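Local structure of transcriptional regulator (TetR/AcrR family) (Bacillus halodurans, 5GP9) at residues Asn88-Gln93 and Glu162-Trp167; Gly158-Val163 and Gln185-Gly190; Val103-Leu108 and Asn166-Asp171. The protein probably represses genes of fatty acid degradation by binding operator DNA as a dimeric TetR-family regulator, and holds palmitic acid in its helical effector domain. All blocks are in the same frame, centred on the assembly; numbering follows the deposited sequence.

Contact 1 (Asn88-Gln93 and Glu162-Trp167); sequences NMHFKQ and EVVTNW. With PLM (palmitic acid), chain E.
Glu162 O, just ahead of Val163 and Val164, which meet Phe91, is gripped by two donors from the opposite faces of its carbonyl plane. The backbone Asn166 N makes the ordinary helical bond, while Asn166 ND2 comes from above the plane at 2.8 Å with an N-H...O angle of 161°. Asn166 ND2 also donates to Glu162 OE2 (3.1 Å), from above the carboxylate plane, on the side of the helix where Gln154 of the second subunit packs. Across the contact the packing is apolar. Phe91 CZ lies 3.7 Å from Val163 CG1, the two side chains crossing nearly at right angles. Phe91 and Val164 instead run alongside one another, pointing opposite ways, with Phe91 CE1 3.7 Å from Val164 CG2. The same methyl, Val164 CG2, approaches His90 NE2 at 3.9 Å. With CG anti to the backbone N (chi1 -172°), the imidazole leans between this methyl and the ligand: carbon CC of the palmitic acid sits over one ring face, 3.6 Å from His90 NE2. A hydrogen bond between His90 ND1 and Tyr126 OH steadies the ring. The nearly parallel helices (21°) thus pack through Phe91 and two valines while His90 turns to the acyl chain, consistent with the effector pocket of TetR-family regulators, in the all-helical C-terminal domain.

Contact 2 (Gly158-Val163 and Gln185-Gly190); sequences GTLDEV and QLLLGG
Leu187 reaches across to Thr159 with one methyl, and this is the tighter part of a small interface that buries 116 Å² in all. Leu187 CD2 rests 4.0 Å from Thr159 CB, and it is also 4.0 Å from Thr159 OG1 and 4.1 Å from Thr159 CG2. A single branch therefore settles over the whole head of the threonine, leucine and threonine lying flank to flank and directed oppositely. Thr159 OG1 lies beside its own backbone N (chi1 -65°), which lets the hydroxyl bond back to Met155 O one turn earlier; a buried polar atom is satisfied within its own helix, and the threonine can serve as an essentially apolar surface for the leucine. The looser part belongs to the other methyl. Leu187 CD1 comes no nearer than 4.5 Å to Leu160 CD2, a grazing contact, and although the CB of Leu186 is directed at the facing helix, Leu186 CD2 stays 5.6 Å from Thr159 CG2. The loose side is nevertheless not a solvent side, for all three touching residues are buried. Just beyond, the chain leaves the helix at Gly190, where phi turns positive (58°) while Gly190 N still bonds Leu186 O. Met155 of the second subunit packs on both Thr159 and Leu186, and the backbone of Leu187 and Leu188 also bonds to that subunit. The pair thus lies where helices 149-169 and 180-189 face the dimer partner, as in other TetR-family dimers, with helix 79-95 behind Leu160.

Contact 3 (Val103-Leu108 and Asn166-Asp171); sequences VTQLEL and NWVMKD
Val168 divides its two methyls between Leu106 and Gln105, and these apolar touches make up the direct contact. Leu106 and Val168 reach toward each other tip to tip, with Leu106 CD1 3.7 Å from Val168 CG1. On the other branch Val168 CG2 meets the aliphatic part of the glutamine, 3.9 Å from Gln105 CG. A bend at chi2 (-48°) carries the amide off the valine once CG has touched it.

Polar interactions then fix that amide from both ends. Thr104 OG1 donates to Gln105 OE1 at 2.7 Å, in the carbonyl plane and on a lone pair. Gln105 NE2 in turn is bonded to Thr165 OG1 and Asp161 OD1, both on helix 149-169, so the group has little freedom to rotate. The glutamine side chain comes within about 4 Å of the palmitic acid, nearest atom to nearest atom, consistent with a polar patch beside the acyl chain.

Backbone bonds shape the ends of the two helices. Helix 98-107 widens into a pi-type turn, in which Leu108 N bonds Val103 O at 2.7 Å. The partner helix stops in a Schellman motif: Asp171, with positive phi (58°), bonds through its N to Val168 O at 3.0 Å, and Cys172 N closes the outer bond to Trp167 O.

Around this meeting of two helix ends, Leu94 of helix 79-95 covers Thr104 and Gln105, and Arg116 of the second subunit packs on Leu106. Val103, and Leu108 just past the helix end, rest on helix 50-74, while Glu107 OE1 bonds Tyr24 N in helix 8-26, joining the effector domain to the DNA-binding one.

From the N terminus, 88-93 opens contact 1 and 103-108, on the next helix, opens contact 3. Their loops, with 68 and 57 intervening residues, close on overlapping stretches of helix 149-169 that share Asn166 and Trp167. Contact 2 opens at 158-163, overlapping the closing segment of contact 1, and spans only 21 residues before 185-190; its loop crosses that of contact 3. Leu160 packs on His90 and Phe91, joining contacts 1 and 2, while Gln105 reaches Thr165 and Asp161, coupling contact 3 to both. Helix 149-169 is thus the common partner, gathering helices 79-95, 98-107 and 180-189 between palmitic acid pocket and dimer interface.

Contact 1 (Asn88-Gln93 and Glu162-Trp167)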
loop_
_atom_site.group_PDB
_atom_site.type_symbol
_atom_site.label_atom_id
_atom_site.label_comp_id
_atom_site.label_asym_id
_atom_site.label_seq_id
_atom_site.Cartn_x
_atom_site.Cartn_y
_atom_site.Cartn_z
ATOM N N ASN A 88 -6.692 -7.247 15.329
ATOM C CA ASN A 88 -7.852 -6.669 15.931
ATOM C C ASN A 88 -7.675 -5.217 16.319
ATOM O O ASN A 88 -8.512 -4.412 15.948
ATOM C CB ASN A 88 -8.300 -7.557 17.090
ATOM C CG ASN A 88 -9.549 -7.042 17.727
ATOM O OD1 ASN A 88 -10.621 -6.994 17.075
ATOM N ND2 ASN A 88 -9.419 -6.548 18.967
ATOM N N MET A 89 -6.546 -4.829 16.920
ATOM C CA MET A 89 -6.271 -3.429 17.260
ATOM C C MET A 89 -5.999 -2.532 16.057
ATOM O O MET A 89 -6.419 -1.385 16.049
ATOM C CB MET A 89 -5.093 -3.350 18.229
ATOM C CG MET A 89 -5.416 -3.860 19.624
ATOM S SD MET A 89 -6.504 -2.689 20.515
ATOM C CE MET A 89 -5.626 -1.156 20.306
ATOM N N HIS A 90 -5.340 -3.032 15.004
ATOM C CA HIS A 90 -5.206 -2.263 13.791
ATOM C C HIS A 90 -6.553 -1.880 13.199
ATOM O O HIS A 90 -6.801 -0.722 12.854
ATOM C CB HIS A 90 -4.291 -3.061 12.798
ATOM C CG HIS A 90 -3.882 -2.330 11.543
ATOM N ND1 HIS A 90 -2.598 -2.371 11.046
ATOM C CD2 HIS A 90 -4.567 -1.524 10.699
ATOM C CE1 HIS A 90 -2.543 -1.694 9.916
ATOM N NE2 HIS A 90 -3.711 -1.147 9.692
ATOM N N PHE A 91 -7.449 -2.867 13.086
ATOM C CA PHE A 91 -8.706 -2.695 12.407
ATOM C C PHE A 91 -9.600 -1.848 13.355
ATOM O O PHE A 91 -10.351 -0.963 12.856
ATOM C CB PHE A 91 -9.353 -4.080 12.087
ATOM C CG PHE A 91 -8.782 -4.761 10.836
ATOM C CD1 PHE A 91 -7.667 -4.249 10.165
ATOM C CD2 PHE A 91 -9.297 -5.919 10.415
ATOM C CE1 PHE A 91 -7.150 -4.891 9.047
ATOM C CE2 PHE A 91 -8.798 -6.603 9.346
ATOM C CZ PHE A 91 -7.691 -6.099 8.652
ATOM N N LYS A 92 -9.517 -2.156 14.651
ATOM C CA LYS A 92 -10.361 -1.448 15.655
ATOM C C LYS A 92 -10.109 0.054 15.653
ATOM O O LYS A 92 -11.039 0.871 15.656
ATOM C CB LYS A 92 -10.094 -2.053 17.035
ATOM C CG LYS A 92 -10.788 -1.473 18.243
ATOM C CD LYS A 92 -9.819 -1.401 19.437
ATOM C CE LYS A 92 -10.221 -0.382 20.501
ATOM N NZ LYS A 92 -10.645 0.947 19.961
ATOM N N GLN A 93 -8.848 0.419 15.684
ATOM C CA GLN A 93 -8.481 1.835 15.750
ATOM C C GLN A 93 -8.998 2.616 14.544
ATOM O O GLN A 93 -9.413 3.743 14.683
ATOM C CB GLN A 93 -6.981 2.028 15.964
ATOM C CG GLN A 93 -6.415 1.232 17.133
ATOM C CD GLN A 93 -6.311 1.941 18.441
ATOM O OE1 GLN A 93 -5.339 2.640 18.705
ATOM N NE2 GLN A 93 -7.281 1.689 19.317
ATOM N N GLU A 162 -3.752 -3.084 2.891
ATOM C CA GLU A 162 -4.536 -3.259 1.726
ATOM C C GLU A 162 -6.011 -3.522 2.050
ATOM O O GLU A 162 -6.882 -2.950 1.417
ATOM C CB GLU A 162 -3.973 -4.329 0.830
ATOM C CG GLU A 162 -4.678 -4.584 -0.484
ATOM C CD GLU A 162 -4.451 -3.472 -1.535
ATOM O OE1 GLU A 162 -3.541 -2.664 -1.344
ATOM O OE2 GLU A 162 -5.198 -3.440 -2.490
ATOM N N VAL A 163 -6.259 -4.361 3.057
ATOM C CA VAL A 163 -7.652 -4.628 3.493
ATOM C C VAL A 163 -8.284 -3.294 3.954
ATOM O O VAL A 163 -9.351 -2.916 3.500
ATOM C CB VAL A 163 -7.668 -5.696 4.573
ATOM C CG1 VAL A 163 -9.097 -5.773 5.221
ATOM C CG2 VAL A 163 -7.193 -6.997 4.009
ATOM N N VAL A 164 -7.597 -2.515 4.789
ATOM C CA VAL A 164 -8.130 -1.224 5.313
ATOM C C VAL A 164 -8.372 -0.242 4.151
ATOM O O VAL A 164 -9.424 0.425 4.106
ATOM C CB VAL A 164 -7.204 -0.552 6.388
ATOM C CG1 VAL A 164 -7.816 0.787 6.818
ATOM C CG2 VAL A 164 -7.000 -1.509 7.577
ATOM N N THR A 165 -7.427 -0.159 3.202
ATOM C CA THR A 165 -7.614 0.726 2.068
ATOM C C THR A 165 -8.830 0.403 1.264
ATOM O O THR A 165 -9.570 1.301 0.813
ATOM C CB THR A 165 -6.376 0.837 1.200
ATOM O OG1 THR A 165 -5.390 1.497 1.974
ATOM C CG2 THR A 165 -6.618 1.595 -0.036
ATOM N N ASN A 166 -9.079 -0.886 1.062
ATOM C CA ASN A 166 -10.223 -1.261 0.312
ATOM C C ASN A 166 -11.562 -0.871 1.004
ATOM O O ASN A 166 -12.489 -0.457 0.312
ATOM C CB ASN A 166 -10.126 -2.738 -0.062
ATOM C CG ASN A 166 -9.282 -2.909 -1.344
ATOM O OD1 ASN A 166 -9.796 -2.729 -2.461
ATOM N ND2 ASN A 166 -7.985 -3.149 -1.198
ATOM N N TRP A 167 -11.569 -0.918 2.324
ATOM C CA TRP A 167 -12.733 -0.576 3.150
ATOM C C TRP A 167 -12.957 0.934 3.042
ATOM O O TRP A 167 -14.060 1.415 2.760
ATOM C CB TRP A 167 -12.464 -1.027 4.535
ATOM C CG TRP A 167 -13.289 -0.506 5.668
ATOM C CD1 TRP A 167 -14.601 -0.883 6.023
ATOM C CD2 TRP A 167 -12.885 0.465 6.615
ATOM N NE1 TRP A 167 -14.996 -0.190 7.126
ATOM C CE2 TRP A 167 -13.971 0.648 7.519
ATOM C CE3 TRP A 167 -11.680 1.186 6.827
ATOM C CZ2 TRP A 167 -13.891 1.508 8.592
ATOM C CZ3 TRP A 167 -11.592 2.026 7.917
ATOM C CH2 TRP A 167 -12.667 2.175 8.802
HETATM C C1 PLM E . 3.800 1.616 2.337
HETATM O O1 PLM E . 3.071 0.661 2.678
HETATM O O2 PLM E . 4.417 1.549 1.275
HETATM C C2 PLM E . 3.958 2.871 3.201
HETATM C C3 PLM E . 2.620 3.628 3.352
HETATM C C4 PLM E . 2.682 5.038 3.991
HETATM C C5 PLM E . 2.092 5.322 5.405
HETATM C C6 PLM E . 1.147 4.264 5.971
HETATM C C7 PLM E . 0.295 4.692 7.154
HETATM C C8 PLM E . -0.668 3.591 7.453
HETATM C C9 PLM E . -0.434 2.857 8.734
HETATM C CA PLM E . -1.701 2.798 9.481
HETATM C CB PLM E . -1.457 1.859 10.645
HETATM C CC PLM E . -2.720 1.816 11.483
HETATM C CD PLM E . -3.107 3.256 11.835
HETATM C CE PLM E . -3.425 3.572 13.273
HETATM C CF PLM E . -3.039 5.036 13.476
HETATM C CG PLM E . -3.506 5.443 14.830
#

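Contact 2 (Gly158-Val163 and Gln185-Gly190)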
loop_
_atom_site.group_PDB
_atom_site.type_symbol
_atom_site.label_atom_id
_atom_site.label_comp_id
_atom_site.label_asym_id
_atom_site.label_seq_id
_atom_site.Cartn_x
_atom_site.Cartn_y
_atom_site.Cartn_z
ATOM N N GLY A 158 1.562 -5.353 4.673
ATOM C CA GLY A 158 1.021 -5.027 3.386
ATOM C C GLY A 158 -0.418 -5.520 3.246
ATOM O O GLY A 158 -1.256 -4.898 2.621
ATOM N N THR A 159 -0.650 -6.675 3.840
ATOM C CA THR A 159 -2.004 -7.257 3.843
ATOM C C THR A 159 -2.994 -6.421 4.627
ATOM O O THR A 159 -4.110 -6.089 4.111
ATOM C CB THR A 159 -1.995 -8.753 4.305
ATOM O OG1 THR A 159 -1.277 -9.515 3.360
ATOM C CG2 THR A 159 -3.406 -9.279 4.263
ATOM N N LEU A 160 -2.682 -6.134 5.858
ATOM C CA LEU A 160 -3.611 -5.329 6.713
ATOM C C LEU A 160 -3.904 -3.965 6.114
ATOM O O LEU A 160 -5.017 -3.519 5.986
ATOM C CB LEU A 160 -3.030 -5.178 8.070
ATOM C CG LEU A 160 -2.807 -6.400 8.935
ATOM C CD1 LEU A 160 -2.231 -6.086 10.315
ATOM C CD2 LEU A 160 -4.066 -7.225 9.082
ATOM N N ASP A 161 -2.872 -3.352 5.547
ATOM C CA ASP A 161 -3.025 -2.056 4.942
ATOM C C ASP A 161 -3.891 -2.083 3.735
ATOM O O ASP A 161 -4.703 -1.150 3.491
ATOM C CB ASP A 161 -1.615 -1.476 4.592
ATOM C CG ASP A 161 -1.616 0.032 4.442
ATOM O OD1 ASP A 161 -2.174 0.826 5.221
ATOM O OD2 ASP A 161 -1.109 0.461 3.382
ATOM N N GLU A 162 -3.752 -3.084 2.891
ATOM C CA GLU A 162 -4.536 -3.259 1.726
ATOM C C GLU A 162 -6.011 -3.522 2.050
ATOM O O GLU A 162 -6.882 -2.950 1.417
ATOM C CB GLU A 162 -3.973 -4.329 0.830
ATOM C CG GLU A 162 -4.678 -4.584 -0.484
ATOM C CD GLU A 162 -4.451 -3.472 -1.535
ATOM O OE1 GLU A 162 -3.541 -2.664 -1.344
ATOM O OE2 GLU A 162 -5.198 -3.440 -2.490
ATOM N N VAL A 163 -6.259 -4.361 3.057
ATOM C CA VAL A 163 -7.652 -4.628 3.493
ATOM C C VAL A 163 -8.284 -3.294 3.954
ATOM O O VAL A 163 -9.351 -2.916 3.500
ATOM C CB VAL A 163 -7.668 -5.696 4.573
ATOM C CG1 VAL A 163 -9.097 -5.773 5.221
ATOM C CG2 VAL A 163 -7.193 -6.997 4.009
ATOM N N GLN A 185 -6.459 -15.741 10.158
ATOM C CA GLN A 185 -6.294 -17.074 9.780
ATOM C C GLN A 185 -5.520 -17.211 8.485
ATOM O O GLN A 185 -4.707 -18.103 8.319
ATOM C CB GLN A 185 -7.652 -17.732 9.577
ATOM C CG GLN A 185 -8.646 -17.622 10.700
ATOM C CD GLN A 185 -8.514 -18.634 11.799
ATOM O OE1 GLN A 185 -7.414 -18.984 12.272
ATOM N NE2 GLN A 185 -9.678 -19.062 12.283
ATOM N N LEU A 186 -5.800 -16.312 7.567
ATOM C CA LEU A 186 -5.216 -16.315 6.264
ATOM C C LEU A 186 -3.708 -16.044 6.331
ATOM O O LEU A 186 -2.924 -16.725 5.640
ATOM C CB LEU A 186 -5.952 -15.324 5.342
ATOM C CG LEU A 186 -5.453 -15.173 3.905
ATOM C CD1 LEU A 186 -5.542 -16.438 3.083
ATOM C CD2 LEU A 186 -6.235 -14.036 3.196
ATOM N N LEU A 187 -3.280 -15.109 7.166
ATOM C CA LEU A 187 -1.914 -14.894 7.419
ATOM C C LEU A 187 -1.182 -16.093 8.020
ATOM O O LEU A 187 -0.067 -16.420 7.650
ATOM C CB LEU A 187 -1.662 -13.662 8.226
ATOM C CG LEU A 187 -2.073 -12.289 7.729
ATOM C CD1 LEU A 187 -2.005 -11.174 8.771
ATOM C CD2 LEU A 187 -1.196 -11.922 6.539
ATOM N N LEU A 188 -1.863 -16.832 8.862
ATOM C CA LEU A 188 -1.275 -18.089 9.386
ATOM C C LEU A 188 -1.212 -19.232 8.418
ATOM O O LEU A 188 -0.245 -20.041 8.424
ATOM C CB LEU A 188 -2.110 -18.482 10.608
ATOM C CG LEU A 188 -2.021 -17.481 11.761
ATOM C CD1 LEU A 188 -3.029 -17.816 12.868
ATOM C CD2 LEU A 188 -0.667 -17.413 12.421
ATOM N N GLY A 189 -2.250 -19.427 7.621
ATOM C CA GLY A 189 -2.256 -20.589 6.737
ATOM C C GLY A 189 -2.023 -20.437 5.279
ATOM O O GLY A 189 -1.964 -21.451 4.555
ATOM N N GLY A 190 -1.870 -19.190 4.814
ATOM C CA GLY A 190 -1.722 -18.943 3.424
ATOM C C GLY A 190 -2.833 -19.415 2.553
ATOM O O GLY A 190 -4.026 -19.599 2.994
#

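Contact 3 (Val103-Leu108 and Asn166-Asp171)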
loop_
_atom_site.group_PDB
_atom_site.type_symbol
_atom_site.label_atom_id
_atom_site.label_comp_id
_atom_site.label_asym_id
_atom_site.label_seq_id
_atom_site.Cartn_x
_atom_site.Cartn_y
_atom_site.Cartn_z
ATOM N N VAL A 103 -7.463 9.845 6.181
ATOM C CA VAL A 103 -6.101 10.429 6.272
ATOM C C VAL A 103 -4.974 9.408 6.083
ATOM O O VAL A 103 -4.084 9.586 5.228
ATOM C CB VAL A 103 -5.952 11.223 7.577
ATOM C CG1 VAL A 103 -4.577 11.727 7.697
ATOM C CG2 VAL A 103 -6.936 12.344 7.598
ATOM N N THR A 104 -4.984 8.350 6.845
ATOM C CA THR A 104 -3.912 7.320 6.815
ATOM C C THR A 104 -3.873 6.535 5.516
ATOM O O THR A 104 -2.799 6.200 5.011
ATOM C CB THR A 104 -3.981 6.340 7.994
ATOM O OG1 THR A 104 -5.182 5.543 7.943
ATOM C CG2 THR A 104 -3.872 7.063 9.300
ATOM N N GLN A 105 -5.048 6.219 4.963
ATOM C CA GLN A 105 -5.084 5.392 3.727
ATOM C C GLN A 105 -4.987 6.172 2.448
ATOM O O GLN A 105 -4.458 5.640 1.433
ATOM C CB GLN A 105 -6.285 4.466 3.720
ATOM C CG GLN A 105 -6.488 3.677 4.981
ATOM C CD GLN A 105 -5.238 2.970 5.508
ATOM O OE1 GLN A 105 -4.737 3.280 6.581
ATOM N NE2 GLN A 105 -4.728 2.015 4.758
ATOM N N LEU A 106 -5.485 7.416 2.442
ATOM C CA LEU A 106 -5.568 8.129 1.182
ATOM C C LEU A 106 -4.677 9.364 1.254
ATOM O O LEU A 106 -3.791 9.564 0.410
ATOM C CB LEU A 106 -6.977 8.488 0.792
ATOM C CG LEU A 106 -7.964 7.324 0.750
ATOM C CD1 LEU A 106 -9.294 7.875 0.351
ATOM C CD2 LEU A 106 -7.480 6.305 -0.237
ATOM N N GLU A 107 -4.818 10.135 2.313
ATOM C CA GLU A 107 -4.206 11.477 2.260
ATOM C C GLU A 107 -2.763 11.530 2.611
ATOM O O GLU A 107 -2.035 12.370 2.077
ATOM C CB GLU A 107 -5.012 12.474 3.026
ATOM C CG GLU A 107 -6.446 12.663 2.543
ATOM C CD GLU A 107 -6.597 13.257 1.135
ATOM O OE1 GLU A 107 -5.683 13.940 0.748
ATOM O OE2 GLU A 107 -7.619 13.016 0.493
ATOM N N LEU A 108 -2.297 10.584 3.395
ATOM C CA LEU A 108 -0.920 10.523 3.818
ATOM C C LEU A 108 -0.120 9.762 2.769
ATOM O O LEU A 108 1.003 9.345 2.983
ATOM C CB LEU A 108 -0.966 9.815 5.170
ATOM C CG LEU A 108 0.104 9.797 6.169
ATOM C CD1 LEU A 108 0.411 11.204 6.659
ATOM C CD2 LEU A 108 -0.246 8.928 7.364
ATOM N N ASN A 166 -9.079 -0.886 1.062
ATOM C CA ASN A 166 -10.223 -1.261 0.312
ATOM C C ASN A 166 -11.562 -0.871 1.004
ATOM O O ASN A 166 -12.489 -0.457 0.312
ATOM C CB ASN A 166 -10.126 -2.738 -0.062
ATOM C CG ASN A 166 -9.282 -2.909 -1.344
ATOM O OD1 ASN A 166 -9.796 -2.729 -2.461
ATOM N ND2 ASN A 166 -7.985 -3.149 -1.198
ATOM N N TRP A 167 -11.569 -0.918 2.324
ATOM C CA TRP A 167 -12.733 -0.576 3.150
ATOM C C TRP A 167 -12.957 0.934 3.042
ATOM O O TRP A 167 -14.060 1.415 2.760
ATOM C CB TRP A 167 -12.464 -1.027 4.535
ATOM C CG TRP A 167 -13.289 -0.506 5.668
ATOM C CD1 TRP A 167 -14.601 -0.883 6.023
ATOM C CD2 TRP A 167 -12.885 0.465 6.615
ATOM N NE1 TRP A 167 -14.996 -0.190 7.126
ATOM C CE2 TRP A 167 -13.971 0.648 7.519
ATOM C CE3 TRP A 167 -11.680 1.186 6.827
ATOM C CZ2 TRP A 167 -13.891 1.508 8.592
ATOM C CZ3 TRP A 167 -11.592 2.026 7.917
ATOM C CH2 TRP A 167 -12.667 2.175 8.802
ATOM N N VAL A 168 -11.874 1.716 3.154
ATOM C CA VAL A 168 -11.944 3.180 2.913
ATOM C C VAL A 168 -12.417 3.558 1.511
ATOM O O VAL A 168 -13.254 4.465 1.384
ATOM C CB VAL A 168 -10.632 3.897 3.268
ATOM C CG1 VAL A 168 -10.624 5.331 2.754
ATOM C CG2 VAL A 168 -10.351 3.866 4.739
ATOM N N MET A 169 -12.008 2.852 0.464
ATOM C CA MET A 169 -12.439 3.110 -0.886
ATOM C C MET A 169 -13.887 2.734 -1.063
ATOM O O MET A 169 -14.495 3.259 -1.969
ATOM C CB MET A 169 -11.619 2.399 -1.959
ATOM C CG MET A 169 -10.144 2.721 -2.030
ATOM S SD MET A 169 -9.206 1.259 -2.701
ATOM C CE MET A 169 -10.137 0.642 -4.135
ATOM N N LYS A 170 -14.435 1.946 -0.169
ATOM C CA LYS A 170 -15.878 1.605 -0.141
ATOM C C LYS A 170 -16.639 2.391 0.946
ATOM O O LYS A 170 -17.673 1.953 1.515
ATOM C CB LYS A 170 -16.029 0.093 0.011
ATOM C CG LYS A 170 -15.543 -0.744 -1.171
ATOM C CD LYS A 170 -16.259 -0.440 -2.480
ATOM C CE LYS A 170 -15.724 -1.238 -3.662
ATOM N NZ LYS A 170 -16.280 -0.638 -4.904
ATOM N N ASP A 171 -16.145 3.612 1.224
ATOM C CA ASP A 171 -16.801 4.527 2.145
ATOM C C ASP A 171 -17.011 4.029 3.496
ATOM O O ASP A 171 -17.972 4.436 4.174
ATOM C CB ASP A 171 -18.153 5.048 1.542
ATOM C CG ASP A 171 -17.947 5.845 0.280
ATOM O OD1 ASP A 171 -17.117 6.739 0.297
ATOM O OD2 ASP A 171 -18.553 5.576 -0.760
#